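Local coordinates for carbohydrate binding family 6 (Clostridium thermocellum, PDB 5A8D), which probably removes alpha-L-arabinofuranosyl groups from plant cell-wall polysaccharides, acting as a glycoside hydrolase of family 43, at residues A[37-42]-A[52-57]; A[158-163]-A[175-180]; A[210-215]-A[267-272]; A[285-290]-A[300-305]. One frame throughout, in Å; residues are numbered along the deposited sequence. Where two conformers were deposited one is given.

Contact 1. Residues A[37-42]-A[52-57]; sequences TADPAA and YCSHDS
The Tyr52 ring turns an edge to Ala41, whose carbonyl O lies near the ring plane, while the imidazole of His55 meets the methyl of Ala38 at a slant, with CE1 4.1 Å from CB. Between these two rings runs an antiparallel hairpin pairing. Ala41 and Tyr52 form its hydrogen-bonded pair: Ala41 N donates to Tyr52 O at 2.8 Å, and Tyr52 N returns a bond to Ala41 O. Pro40 and Cys53 form the next, non-hydrogen-bonded pair; their side chains share the other face of the sheet, where Cys53 SG rests 4.1 Å from Pro40 CB.

On the N-terminal side of the proline, a side chain takes over part of the backbone's role. Ser54 N still reaches Asp39 O at 3.1 Å, but Asp39 N bonds to the hydroxyl OG of Ser54, also at 3.1 Å. A chi1 of 57° folds that hydroxyl back over its own main chain and toward Asp39. The same OG shares a water with Thr37 O (2.7 Å from OG to the water), which joins the loop before strand 40-45 to its neighbour.

Around this hairpin, Pro104 and Ile106 of strand 104-109 cover Ala41, and Ile106 also reaches Tyr52, whose OH bonds to Pro132 O. Strand 70-76 continues the sheet beside 48-55, with His55 NE2 held by Thr72, while His283 of strand 277-283 packs on Thr37 and Ala38.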
loop_
_atom_site.group_PDB
_atom_site.type_symbol
_atom_site.label_atom_id
_atom_site.label_comp_id
_atom_site.label_asym_id
_atom_site.label_seq_id
_atom_site.Cartn_x
_atom_site.Cartn_y
_atom_site.Cartn_z
ATOM N N THR A 37 59.912 22.547 -5.665
ATOM C CA THR A 37 59.156 22.682 -4.440
ATOM C C THR A 37 59.974 22.050 -3.339
ATOM O O THR A 37 61.122 21.632 -3.577
ATOM C CB THR A 37 57.772 22.058 -4.595
ATOM O OG1 THR A 37 56.902 22.473 -3.519
ATOM C CG2 THR A 37 57.860 20.522 -4.684
ATOM N N ALA A 38 59.408 22.006 -2.155
ATOM C CA ALA A 38 60.060 21.453 -1.005
ATOM C C ALA A 38 59.105 20.463 -0.365
ATOM O O ALA A 38 57.966 20.811 -0.044
ATOM C CB ALA A 38 60.457 22.557 -0.040
ATOM N N ASP A 39 59.556 19.233 -0.191
ATOM C CA ASP A 39 58.732 18.214 0.450
ATOM C C ASP A 39 59.183 18.061 1.923
ATOM O O ASP A 39 60.348 17.813 2.133
ATOM C CB ASP A 39 58.961 16.877 -0.233
ATOM C CG ASP A 39 58.561 16.839 -1.684
ATOM O OD1 ASP A 39 57.665 17.596 -2.101
ATOM O OD2 ASP A 39 59.210 16.052 -2.410
ATOM N N PRO A 40 58.287 18.177 2.899
ATOM C CA PRO A 40 58.689 18.137 4.290
ATOM C C PRO A 40 58.549 16.809 4.961
ATOM O O PRO A 40 57.785 15.928 4.521
ATOM C CB PRO A 40 57.729 19.108 4.945
ATOM C CG PRO A 40 56.472 18.969 4.162
ATOM C CD PRO A 40 56.892 18.666 2.772
ATOM N N ALA A 41 59.299 16.628 6.045
ATOM C CA ALA A 41 59.177 15.471 6.915
ATOM C C ALA A 41 59.511 15.939 8.324
ATOM O O ALA A 41 60.105 16.983 8.473
ATOM C CB ALA A 41 60.158 14.367 6.499
ATOM N N ALA A 42 59.123 15.181 9.344
ATOM C CA ALA A 42 59.338 15.586 10.701
ATOM C C ALA A 42 59.602 14.435 11.648
ATOM O O ALA A 42 59.002 13.348 11.522
ATOM C CB ALA A 42 58.115 16.350 11.230
ATOM N N TYR A 52 62.542 18.385 8.128
ATOM C CA TYR A 52 63.433 18.143 7.011
ATOM C C TYR A 52 62.713 18.571 5.739
ATOM O O TYR A 52 61.509 18.308 5.624
ATOM C CB TYR A 52 63.800 16.666 6.911
ATOM C CG TYR A 52 64.472 16.146 8.156
ATOM C CD1 TYR A 52 63.721 15.853 9.302
ATOM C CD2 TYR A 52 65.854 15.971 8.195
ATOM C CE1 TYR A 52 64.331 15.436 10.448
ATOM C CE2 TYR A 52 66.467 15.555 9.361
ATOM C CZ TYR A 52 65.694 15.248 10.459
ATOM O OH TYR A 52 66.311 14.839 11.613
ATOM N N CYS A 53 63.430 19.160 4.779
ATOM C CA CYS A 53 62.825 19.485 3.474
ATOM C C CYS A 53 63.739 19.125 2.326
ATOM O O CYS A 53 64.928 19.355 2.405
ATOM C CB CYS A 53 62.545 20.948 3.350
ATOM S SG CYS A 53 61.056 21.413 4.256
ATOM N N SER A 54 63.183 18.541 1.261
ATOM C CA SER A 54 63.925 18.388 0.031
ATOM C C SER A 54 64.008 19.721 -0.700
ATOM O O SER A 54 63.121 20.572 -0.616
ATOM C CB SER A 54 63.328 17.323 -0.923
ATOM O OG SER A 54 61.977 17.628 -1.241
ATOM N N HIS A 55 65.116 19.866 -1.428
ATOM C CA HIS A 55 65.348 20.998 -2.338
ATOM C C HIS A 55 65.946 20.437 -3.604
ATOM O O HIS A 55 66.684 19.424 -3.588
ATOM C CB HIS A 55 66.262 22.068 -1.717
ATOM C CG HIS A 55 65.728 22.586 -0.431
ATOM N ND1 HIS A 55 64.652 23.446 -0.368
ATOM C CD2 HIS A 55 66.036 22.270 0.853
ATOM C CE1 HIS A 55 64.338 23.660 0.900
ATOM N NE2 HIS A 55 65.165 22.960 1.655
ATOM N N ASP A 56 65.599 21.035 -4.742
ATOM C CA ASP A 56 66.240 20.558 -5.938
ATOM C C ASP A 56 66.738 21.767 -6.754
ATOM O O ASP A 56 67.961 22.038 -6.784
ATOM C CB ASP A 56 65.317 19.555 -6.628
ATOM C CG ASP A 56 65.986 18.856 -7.814
ATOM O OD1 ASP A 56 66.868 19.494 -8.430
ATOM O OD2 ASP A 56 65.593 17.708 -8.132
ATOM N N SER A 57 65.818 22.520 -7.325
ATOM C CA SER A 57 66.180 23.673 -8.178
ATOM C C SER A 57 65.148 24.779 -7.884
ATOM O O SER A 57 64.567 24.740 -6.799
ATOM C CB SER A 57 66.229 23.243 -9.660
ATOM O OG SER A 57 66.721 21.917 -9.898
HETATM O O HOH W 1 62.072 19.008 -3.592
HETATM O O HOH W 2 63.324 22.717 -4.846
#

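Contact 2. Residues A[158-163]-A[175-180]; sequences MWLFDP and MYFGGN. With SO4 (sulfate ion), chain C.
Trp159 and Asn180 meet where the loop 158-163, leading into strand 164-167, lies roughly antiparallel to the end of strand 173-178 in a blade of the family 43 propeller. Asn180 CB sits over the six-membered ring of Trp159, 3.4 Å from its centroid and 9° off the normal, a CH-pi contact. The amide continues this stack, lying 10° from parallel to the indole, with CG 3.5 Å from Trp159 CZ2. CG stands anti to N of Asn180 (chi1 -170°), which carries the amide out across the ring, and there ND2 binds O3 of a sulfate, probably from the crystallisation liquor, at 3.0 Å. ND2 also bonds to Asn157 O, and Gln156 and Asn157 further hold the sulfate. Trp159 was modelled in two conformers, so the stack describes one.

Further along, buried water replaces direct bonds between the segments. One molecule lies within bonding distance of Trp159 O and of Asp162 OD1 (2.7 Å from OD1 to the water) and accepts from Phe161 N and Gly178 N. A second links Asp162 OD1 to Gly178 O, each 2.8 Å from that water; both oxygens are acceptors, and the water between them can donate to each. Gly178 takes backbone angles that favour glycine. At the far end Pro163 CB packs 3.8 Å from Met175 CG.

Asp162 OD2 bonds to His268 NE2 and Ala212 N, toward the molecular centre, and Trp159 NE1 bonds to Asp28. Strand 185-190 flanks 173-178, with Arg186 and Ile188 against Phe177, while Ile124 of strand 124-129 covers Pro163 and Met175.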
loop_
_atom_site.group_PDB
_atom_site.type_symbol
_atom_site.label_atom_id
_atom_site.label_comp_id
_atom_site.label_asym_id
_atom_site.label_seq_id
_atom_site.Cartn_x
_atom_site.Cartn_y
_atom_site.Cartn_z
ATOM N N MET A 158 52.385 3.719 -12.285
ATOM C CA MET A 158 52.673 4.076 -10.926
ATOM C C MET A 158 53.954 4.888 -10.885
ATOM O O MET A 158 54.797 4.754 -11.745
ATOM C CB MET A 158 52.849 2.839 -10.042
ATOM C CG MET A 158 53.067 3.219 -8.551
ATOM S SD MET A 158 52.656 1.849 -7.577
ATOM C CE MET A 158 53.914 0.728 -8.083
ATOM N N TRP A 159 54.046 5.805 -9.936
ATOM C CA TRP A 159 55.237 6.630 -9.614
ATOM C C TRP A 159 55.898 6.155 -8.357
ATOM O O TRP A 159 55.156 5.915 -7.361
ATOM C CB TRP A 159 54.786 8.099 -9.376
ATOM C CG TRP A 159 54.032 8.621 -10.547
ATOM C CD1 TRP A 159 54.142 8.223 -11.854
ATOM C CD2 TRP A 159 53.053 9.672 -10.536
ATOM N NE1 TRP A 159 53.286 8.954 -12.645
ATOM C CE2 TRP A 159 52.602 9.844 -11.854
ATOM C CE3 TRP A 159 52.516 10.477 -9.530
ATOM C CZ2 TRP A 159 51.623 10.788 -12.192
ATOM C CZ3 TRP A 159 51.555 11.401 -9.859
ATOM C CH2 TRP A 159 51.114 11.555 -11.166
ATOM N N LEU A 160 57.247 6.120 -8.333
ATOM C CA LEU A 160 58.013 5.626 -7.179
ATOM C C LEU A 160 58.995 6.705 -6.740
ATOM O O LEU A 160 60.064 6.853 -7.333
ATOM C CB LEU A 160 58.779 4.356 -7.564
ATOM C CG LEU A 160 58.227 2.977 -7.173
ATOM C CD1 LEU A 160 56.727 2.863 -7.308
ATOM C CD2 LEU A 160 58.921 1.899 -7.991
ATOM N N PHE A 161 58.632 7.469 -5.704
ATOM C CA PHE A 161 59.545 8.521 -5.217
ATOM C C PHE A 161 59.287 9.025 -3.813
ATOM O O PHE A 161 60.168 9.702 -3.287
ATOM C CB PHE A 161 59.640 9.751 -6.179
ATOM C CG PHE A 161 58.402 10.629 -6.209
ATOM C CD1 PHE A 161 58.281 11.687 -5.316
ATOM C CD2 PHE A 161 57.407 10.432 -7.146
ATOM C CE1 PHE A 161 57.177 12.516 -5.299
ATOM C CE2 PHE A 161 56.280 11.269 -7.144
ATOM C CZ PHE A 161 56.171 12.290 -6.218
ATOM N N ASP A 162 58.081 8.805 -3.240
ATOM C CA ASP A 162 57.706 9.476 -2.003
ATOM C C ASP A 162 57.298 8.433 -0.933
ATOM O O ASP A 162 56.118 8.161 -0.733
ATOM C CB ASP A 162 56.667 10.601 -2.131
ATOM C CG ASP A 162 55.462 10.248 -2.960
ATOM O OD1 ASP A 162 55.408 9.127 -3.530
ATOM O OD2 ASP A 162 54.585 11.189 -3.095
ATOM N N PRO A 163 58.294 7.905 -0.233
ATOM C CA PRO A 163 58.018 6.919 0.831
ATOM C C PRO A 163 57.491 7.536 2.099
ATOM O O PRO A 163 57.841 8.671 2.451
ATOM C CB PRO A 163 59.376 6.349 1.102
ATOM C CG PRO A 163 60.325 7.498 0.868
ATOM C CD PRO A 163 59.738 8.203 -0.325
ATOM N N MET A 175 57.149 0.473 4.789
ATOM C CA MET A 175 57.279 1.641 3.913
ATOM C C MET A 175 56.073 1.632 2.973
ATOM O O MET A 175 55.847 0.644 2.246
ATOM C CB MET A 175 58.546 1.585 3.093
ATOM C CG MET A 175 58.641 2.725 2.069
ATOM S SD MET A 175 59.968 2.549 0.881
ATOM C CE MET A 175 61.351 2.953 1.932
ATOM N N TYR A 176 55.321 2.712 3.016
ATOM C CA TYR A 176 54.204 2.963 2.112
ATOM C C TYR A 176 54.728 3.858 0.994
ATOM O O TYR A 176 55.520 4.785 1.241
ATOM C CB TYR A 176 53.052 3.669 2.836
ATOM C CG TYR A 176 52.492 2.925 4.049
ATOM C CD1 TYR A 176 53.191 2.871 5.244
ATOM C CD2 TYR A 176 51.281 2.194 3.950
ATOM C CE1 TYR A 176 52.710 2.181 6.354
ATOM C CE2 TYR A 176 50.805 1.459 5.043
ATOM C CZ TYR A 176 51.507 1.477 6.237
ATOM O OH TYR A 176 51.030 0.792 7.308
ATOM N N PHE A 177 54.243 3.649 -0.216
ATOM C CA PHE A 177 54.737 4.382 -1.369
ATOM C C PHE A 177 53.779 4.215 -2.538
ATOM O O PHE A 177 52.757 3.531 -2.414
ATOM C CB PHE A 177 56.166 3.971 -1.737
ATOM C CG PHE A 177 56.344 2.506 -2.096
ATOM C CD1 PHE A 177 56.436 1.517 -1.116
ATOM C CD2 PHE A 177 56.468 2.136 -3.403
ATOM C CE1 PHE A 177 56.628 0.190 -1.461
ATOM C CE2 PHE A 177 56.678 0.820 -3.757
ATOM C CZ PHE A 177 56.767 -0.154 -2.802
ATOM N N GLY A 178 54.084 4.831 -3.677
ATOM C CA GLY A 178 53.219 4.719 -4.850
ATOM C C GLY A 178 52.677 6.052 -5.283
ATOM O O GLY A 178 52.907 7.055 -4.654
ATOM N N GLY A 179 51.958 6.061 -6.400
ATOM C CA GLY A 179 51.399 7.293 -6.918
ATOM C C GLY A 179 50.522 7.031 -8.114
ATOM O O GLY A 179 50.670 6.020 -8.801
ATOM N N ASN A 180 49.611 7.964 -8.370
ATOM C CA ASN A 180 48.861 8.070 -9.605
ATOM C C ASN A 180 47.836 6.976 -9.808
ATOM O O ASN A 180 47.755 6.351 -10.856
ATOM C CB ASN A 180 49.770 8.150 -10.842
ATOM C CG ASN A 180 49.012 8.495 -12.085
ATOM O OD1 ASN A 180 48.012 9.226 -12.061
ATOM N ND2 ASN A 180 49.441 7.935 -13.204
HETATM S S SO4 C . 46.904 6.717 -16.118
HETATM O O1 SO4 C . 45.803 7.051 -15.178
HETATM O O2 SO4 C . 47.316 5.276 -15.994
HETATM O O3 SO4 C . 48.072 7.574 -15.817
HETATM O O4 SO4 C . 46.390 6.930 -17.499
HETATM O O HOH W 3 56.028 6.736 -4.595
HETATM O O HOH W 4 53.478 7.782 -1.794
HETATM O O HOH W 5 53.605 9.537 -5.690
#

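Contact 3. Residues A[210-215]-A[267-272]; sequences FEAAYM and NHHAIV
Tyr214 reaches across to the backbone of 269-271 with the CD1, CE1, CZ and CE2 part of its ring, which meets these atoms obliquely. CD1 lies 3.4 Å from His269 O, CZ packs on Ala270 CA, and CE2 is 3.5 Å from Ile271 N. A chi1 of -167° swings the phenol out from its strand to span the gap. Its base meets His269, where Tyr214 CB is 3.6 Å from NE2, the two ring planes standing 47° apart. At the other end Ala212 CB lies 3.5 Å from His268 CD2, and Glu211 OE1 approaches the carbon CE1 of that imidazole at 3.2 Å.

Three waters bridge the segments as well. One molecule joins Glu211 OE1 to Asn267 N, 2.8 Å from each. A second accepts from His269 N and reaches Ala212 O weakly, and a third lies between Tyr214 OH and Ile271 O.

The second shell fixes both histidines at their two nitrogens. His269 ND1 gives a bond of 2.9 Å to Asn267 O, in the carbonyl plane, and NE2 is held by Ser225. His268 lies between Asn266 OD1 at ND1 and Asp162 OD2 at NE2; Asp162 OD2 also receives Ala212 N. Phe210 and Glu211 both face Ala227 in a classic beta bulge, and the chain turns a corner at Glu211.

Strands 212-215 and 269-272 run 8° from parallel with axes 7.8 Å apart, too far for backbone pairing. Nearly parallel innermost strands of neighbouring blades, lining the central axis, are characteristic of a beta-propeller such as that of family 43.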
loop_
_atom_site.group_PDB
_atom_site.type_symbol
_atom_site.label_atom_id
_atom_site.label_comp_id
_atom_site.label_asym_id
_atom_site.label_seq_id
_atom_site.Cartn_x
_atom_site.Cartn_y
_atom_site.Cartn_z
ATOM N N PHE A 210 46.692 10.034 -5.228
ATOM C CA PHE A 210 47.612 10.733 -6.154
ATOM C C PHE A 210 49.075 10.540 -5.731
ATOM O O PHE A 210 49.905 10.063 -6.525
ATOM C CB PHE A 210 47.220 12.200 -6.205
ATOM C CG PHE A 210 48.061 13.044 -7.167
ATOM C CD1 PHE A 210 47.967 12.886 -8.535
ATOM C CD2 PHE A 210 48.810 14.087 -6.690
ATOM C CE1 PHE A 210 48.715 13.683 -9.394
ATOM C CE2 PHE A 210 49.581 14.882 -7.530
ATOM C CZ PHE A 210 49.553 14.655 -8.889
ATOM N N GLU A 211 49.420 10.948 -4.528
ATOM C CA GLU A 211 50.789 10.939 -4.046
ATOM C C GLU A 211 50.795 10.910 -2.520
ATOM O O GLU A 211 49.747 11.031 -1.853
ATOM C CB GLU A 211 51.555 12.250 -4.489
ATOM C CG GLU A 211 51.891 12.408 -5.936
ATOM C CD GLU A 211 52.604 13.706 -6.285
ATOM O OE1 GLU A 211 52.799 14.594 -5.426
ATOM O OE2 GLU A 211 52.923 13.862 -7.520
ATOM N N ALA A 212 52.006 10.860 -1.980
ATOM C CA ALA A 212 52.252 11.261 -0.584
ATOM C C ALA A 212 51.590 10.327 0.432
ATOM O O ALA A 212 51.064 10.824 1.434
ATOM C CB ALA A 212 51.868 12.711 -0.337
ATOM N N ALA A 213 51.705 9.023 0.204
ATOM C CA ALA A 213 51.275 8.003 1.175
ATOM C C ALA A 213 51.965 8.224 2.522
ATOM O O ALA A 213 53.193 8.457 2.605
ATOM C CB ALA A 213 51.569 6.632 0.653
ATOM N N TYR A 214 51.187 8.192 3.605
ATOM C CA TYR A 214 51.764 8.509 4.916
ATOM C C TYR A 214 50.988 7.723 5.973
ATOM O O TYR A 214 49.793 7.594 5.867
ATOM C CB TYR A 214 51.670 9.995 5.225
ATOM C CG TYR A 214 52.481 10.453 6.386
ATOM C CD1 TYR A 214 53.828 10.852 6.236
ATOM C CD2 TYR A 214 51.956 10.504 7.677
ATOM C CE1 TYR A 214 54.606 11.260 7.292
ATOM C CE2 TYR A 214 52.734 10.844 8.735
ATOM C CZ TYR A 214 54.049 11.308 8.569
ATOM O OH TYR A 214 54.763 11.694 9.656
ATOM N N MET A 215 51.674 7.228 6.995
ATOM C CA MET A 215 51.060 6.433 8.036
ATOM C C MET A 215 51.459 6.960 9.391
ATOM O O MET A 215 52.640 7.203 9.653
ATOM C CB MET A 215 51.505 4.981 7.918
ATOM C CG MET A 215 50.992 4.082 9.052
ATOM S SD MET A 215 49.228 4.042 9.282
ATOM C CE MET A 215 48.596 3.601 7.683
ATOM N N ASN A 267 51.240 18.141 -1.939
ATOM C CA ASN A 267 50.602 17.892 -0.651
ATOM C C ASN A 267 51.378 16.894 0.179
ATOM O O ASN A 267 50.788 16.118 0.986
ATOM C CB ASN A 267 49.140 17.456 -0.890
ATOM C CG ASN A 267 48.210 18.626 -0.990
ATOM O OD1 ASN A 267 48.347 19.602 -0.269
ATOM N ND2 ASN A 267 47.266 18.562 -1.879
ATOM N N HIS A 268 52.712 16.887 0.020
ATOM C CA HIS A 268 53.569 16.132 0.906
ATOM C C HIS A 268 53.480 16.727 2.288
ATOM O O HIS A 268 53.373 17.921 2.462
ATOM C CB HIS A 268 55.014 16.032 0.393
ATOM C CG HIS A 268 55.069 15.234 -0.851
ATOM N ND1 HIS A 268 54.841 15.786 -2.088
ATOM C CD2 HIS A 268 55.124 13.897 -1.029
ATOM C CE1 HIS A 268 54.836 14.820 -2.990
ATOM N NE2 HIS A 268 54.970 13.670 -2.367
ATOM N N HIS A 269 53.452 15.846 3.271
ATOM C CA HIS A 269 53.077 16.278 4.651
ATOM C C HIS A 269 53.608 15.304 5.662
ATOM O O HIS A 269 53.976 14.162 5.323
ATOM C CB HIS A 269 51.540 16.378 4.804
ATOM C CG HIS A 269 50.829 15.072 4.634
ATOM N ND1 HIS A 269 50.646 14.480 3.408
ATOM C CD2 HIS A 269 50.305 14.213 5.545
ATOM C CE1 HIS A 269 50.069 13.299 3.568
ATOM N NE2 HIS A 269 49.869 13.104 4.859
ATOM N N ALA A 270 53.628 15.742 6.902
ATOM C CA ALA A 270 53.916 14.880 8.036
ATOM C C ALA A 270 52.865 15.131 9.089
ATOM O O ALA A 270 52.365 16.256 9.206
ATOM C CB ALA A 270 55.311 15.123 8.601
ATOM N N ILE A 271 52.635 14.115 9.933
ATOM C CA ILE A 271 51.723 14.204 11.057
ATOM C C ILE A 271 52.472 13.642 12.244
ATOM O O ILE A 271 52.926 12.475 12.193
ATOM C CB ILE A 271 50.392 13.466 10.839
ATOM C CG1 ILE A 271 49.685 14.036 9.600
ATOM C CG2 ILE A 271 49.519 13.522 12.093
ATOM C CD1 ILE A 271 48.350 13.381 9.224
ATOM N N VAL A 272 52.690 14.476 13.253
ATOM C CA VAL A 272 53.603 14.145 14.338
ATOM C C VAL A 272 53.077 14.621 15.679
ATOM O O VAL A 272 52.435 15.650 15.765
ATOM C CB VAL A 272 54.990 14.787 14.019
ATOM C CG1 VAL A 272 54.986 16.312 14.176
ATOM C CG2 VAL A 272 56.090 14.100 14.769
HETATM O O HOH W 6 51.160 15.967 -3.662
HETATM O O HOH W 7 53.437 12.983 2.650
HETATM O O HOH W 8 54.880 10.592 12.572
#

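Contact 4. Residues A[285-290]-A[300-305]; sequences RTVAKQ and NVCIDQ
Asn300 and Arg285 bring together the two ends of the connection between strands 277-283 and 301-308, a connection that carries the short helix 285-289. Asn300 OD1 lies 3.1 Å from Arg285 CG, an oxygen against a methylene, while the amide and guanidinium planes are 48° apart; OD1 is also hydrogen-bonded to a residue adjoining the segments. On the amide's other branch, ND2 comes 3.6 Å from CE of Lys289, whose aliphatic chain bends at chi2 and chi3 and crosses the amide at a slant. The methyl of Ala288 packs on Asn300, its CB 3.6 Å from Asn300 CA. A cis peptide bond precedes Asn300, at the point where the chain enters the strand.

In propeller terms this is an excursion between two neighbouring antiparallel strands of one blade, with the helix laid against the beginning of the later one. Cys302 points to the helix: its SG is 3.6 Å from Val287 CG1 and 4.0 Å from Ala288 CB, a buried apolar contact.

Asn284 OD1, just before the helix, bonds to Val287 N. Arg285 leads away to Tyr263 O of its own chain, which NH1 reaches by a weak hydrogen bond, while Tyr263 of a neighbouring subunit packs on Val287.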
loop_
_atom_site.group_PDB
_atom_site.type_symbol
_atom_site.label_atom_id
_atom_site.label_comp_id
_atom_site.label_asym_id
_atom_site.label_seq_id
_atom_site.Cartn_x
_atom_site.Cartn_y
_atom_site.Cartn_z
ATOM N N ARG A 285 53.073 27.748 -0.129
ATOM C CA ARG A 285 53.490 29.162 -0.313
ATOM C C ARG A 285 52.374 30.145 -0.029
ATOM O O ARG A 285 52.580 31.116 0.710
ATOM C CB ARG A 285 53.991 29.433 -1.743
ATOM C CG ARG A 285 55.376 28.890 -2.073
ATOM C CD ARG A 285 55.630 28.788 -3.593
ATOM N NE ARG A 285 56.127 27.462 -4.017
ATOM C CZ ARG A 285 55.390 26.342 -4.082
ATOM N NH1 ARG A 285 54.106 26.343 -3.716
ATOM N NH2 ARG A 285 55.951 25.192 -4.476
ATOM N N THR A 286 51.195 29.876 -0.590
ATOM C CA THR A 286 50.045 30.761 -0.456
ATOM C C THR A 286 49.632 30.912 0.993
ATOM O O THR A 286 49.543 32.023 1.496
ATOM C CB THR A 286 48.812 30.252 -1.253
ATOM O OG1 THR A 286 49.199 29.904 -2.589
ATOM C CG2 THR A 286 47.705 31.312 -1.289
ATOM N N VAL A 287 49.422 29.782 1.674
ATOM C CA VAL A 287 49.045 29.799 3.084
ATOM C C VAL A 287 50.117 30.450 3.926
ATOM O O VAL A 287 49.774 31.228 4.818
ATOM C CB VAL A 287 48.749 28.378 3.653
ATOM C CG1 VAL A 287 48.620 28.406 5.173
ATOM C CG2 VAL A 287 47.474 27.827 3.039
ATOM N N ALA A 288 51.399 30.115 3.684
ATOM C CA ALA A 288 52.483 30.711 4.475
ATOM C C ALA A 288 52.518 32.223 4.303
ATOM O O ALA A 288 52.740 32.946 5.282
ATOM C CB ALA A 288 53.836 30.107 4.128
ATOM N N LYS A 289 52.300 32.690 3.073
ATOM C CA LYS A 289 52.207 34.147 2.812
ATOM C C LYS A 289 51.142 34.866 3.662
ATOM O O LYS A 289 51.378 35.970 4.130
ATOM C CB LYS A 289 51.932 34.446 1.330
ATOM C CG LYS A 289 53.073 34.232 0.335
ATOM C CD LYS A 289 54.447 34.701 0.797
ATOM C CE LYS A 289 55.275 33.557 1.384
ATOM N NZ LYS A 289 56.643 34.000 1.793
ATOM N N GLN A 290 50.005 34.222 3.895
ATOM C CA GLN A 290 48.925 34.798 4.710
ATOM C C GLN A 290 49.102 34.496 6.213
ATOM O O GLN A 290 48.141 34.159 6.892
ATOM C CB GLN A 290 47.588 34.234 4.241
ATOM C CG GLN A 290 47.327 34.348 2.745
ATOM C CD GLN A 290 46.313 33.325 2.247
ATOM O OE1 GLN A 290 45.538 32.764 3.024
ATOM N NE2 GLN A 290 46.313 33.084 0.940
ATOM N N ASN A 300 57.555 28.820 3.949
ATOM C CA ASN A 300 56.575 28.019 3.185
ATOM C C ASN A 300 56.077 26.717 3.826
ATOM O O ASN A 300 55.145 26.126 3.317
ATOM C CB ASN A 300 56.910 27.830 1.704
ATOM C CG ASN A 300 57.108 29.126 0.965
ATOM O OD1 ASN A 300 57.754 29.125 -0.074
ATOM N ND2 ASN A 300 56.576 30.226 1.482
ATOM N N VAL A 301 56.679 26.313 4.944
ATOM C CA VAL A 301 56.247 25.129 5.698
ATOM C C VAL A 301 55.326 25.567 6.804
ATOM O O VAL A 301 55.748 26.278 7.700
ATOM C CB VAL A 301 57.408 24.419 6.323
ATOM C CG1 VAL A 301 56.912 23.247 7.205
ATOM C CG2 VAL A 301 58.268 23.877 5.183
ATOM N N CYS A 302 54.092 25.098 6.736
ATOM C CA CYS A 302 53.035 25.521 7.650
ATOM C C CYS A 302 52.874 24.441 8.691
ATOM O O CYS A 302 53.005 23.252 8.375
ATOM C CB CYS A 302 51.756 25.661 6.870
ATOM S SG CYS A 302 51.912 26.937 5.547
ATOM N N ILE A 303 52.501 24.854 9.904
ATOM C CA ILE A 303 52.256 23.913 10.990
ATOM C C ILE A 303 50.897 24.239 11.608
ATOM O O ILE A 303 50.673 25.370 12.052
ATOM C CB ILE A 303 53.354 23.989 12.045
ATOM C CG1 ILE A 303 54.723 23.652 11.438
ATOM C CG2 ILE A 303 53.031 23.043 13.241
ATOM C CD1 ILE A 303 55.861 24.122 12.350
ATOM N N ASP A 304 49.981 23.281 11.562
ATOM C CA ASP A 304 48.657 23.407 12.179
ATOM C C ASP A 304 48.526 22.325 13.246
ATOM O O ASP A 304 49.050 21.238 13.121
ATOM C CB ASP A 304 47.582 23.145 11.156
ATOM C CG ASP A 304 47.519 24.240 10.025
ATOM O OD1 ASP A 304 48.181 25.273 10.087
ATOM O OD2 ASP A 304 46.825 23.990 9.060
ATOM N N GLN A 305 47.787 22.628 14.294
ATOM C CA GLN A 305 47.541 21.651 15.344
ATOM C C GLN A 305 46.310 20.826 14.941
ATOM O O GLN A 305 45.283 21.374 14.464
ATOM C CB GLN A 305 47.311 22.335 16.674
ATOM C CG GLN A 305 47.242 21.340 17.814
ATOM C CD GLN A 305 47.213 21.977 19.184
ATOM O OE1 GLN A 305 47.428 23.180 19.350
ATOM N NE2 GLN A 305 46.969 21.141 20.208
#

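How the contacts relate
Contact 3 is the hub of the set, its centre about 5 Å from that of the chain. Contact 2, about 11 Å away centre to centre, joins it through Asp162 OD2 and His268 NE2, 2.6 Å apart, and through Asn180 N and Phe210 O. Contact 1 meets it by packing: Asp39 OD1 lies 3.4 Å from His268 ND1, so carboxylates from the loops leading into two blades lie beside one histidine. Contact 4 lies farther out, about 25 Å from contact 2 centre to centre, but touches contact 1 and shares a sheet with contact 3. Glycerol, probably from the crystallisation liquor, bound near Ala41 and Tyr214 is consistent with a central pocket, where family 43 enzymes hold their substrate.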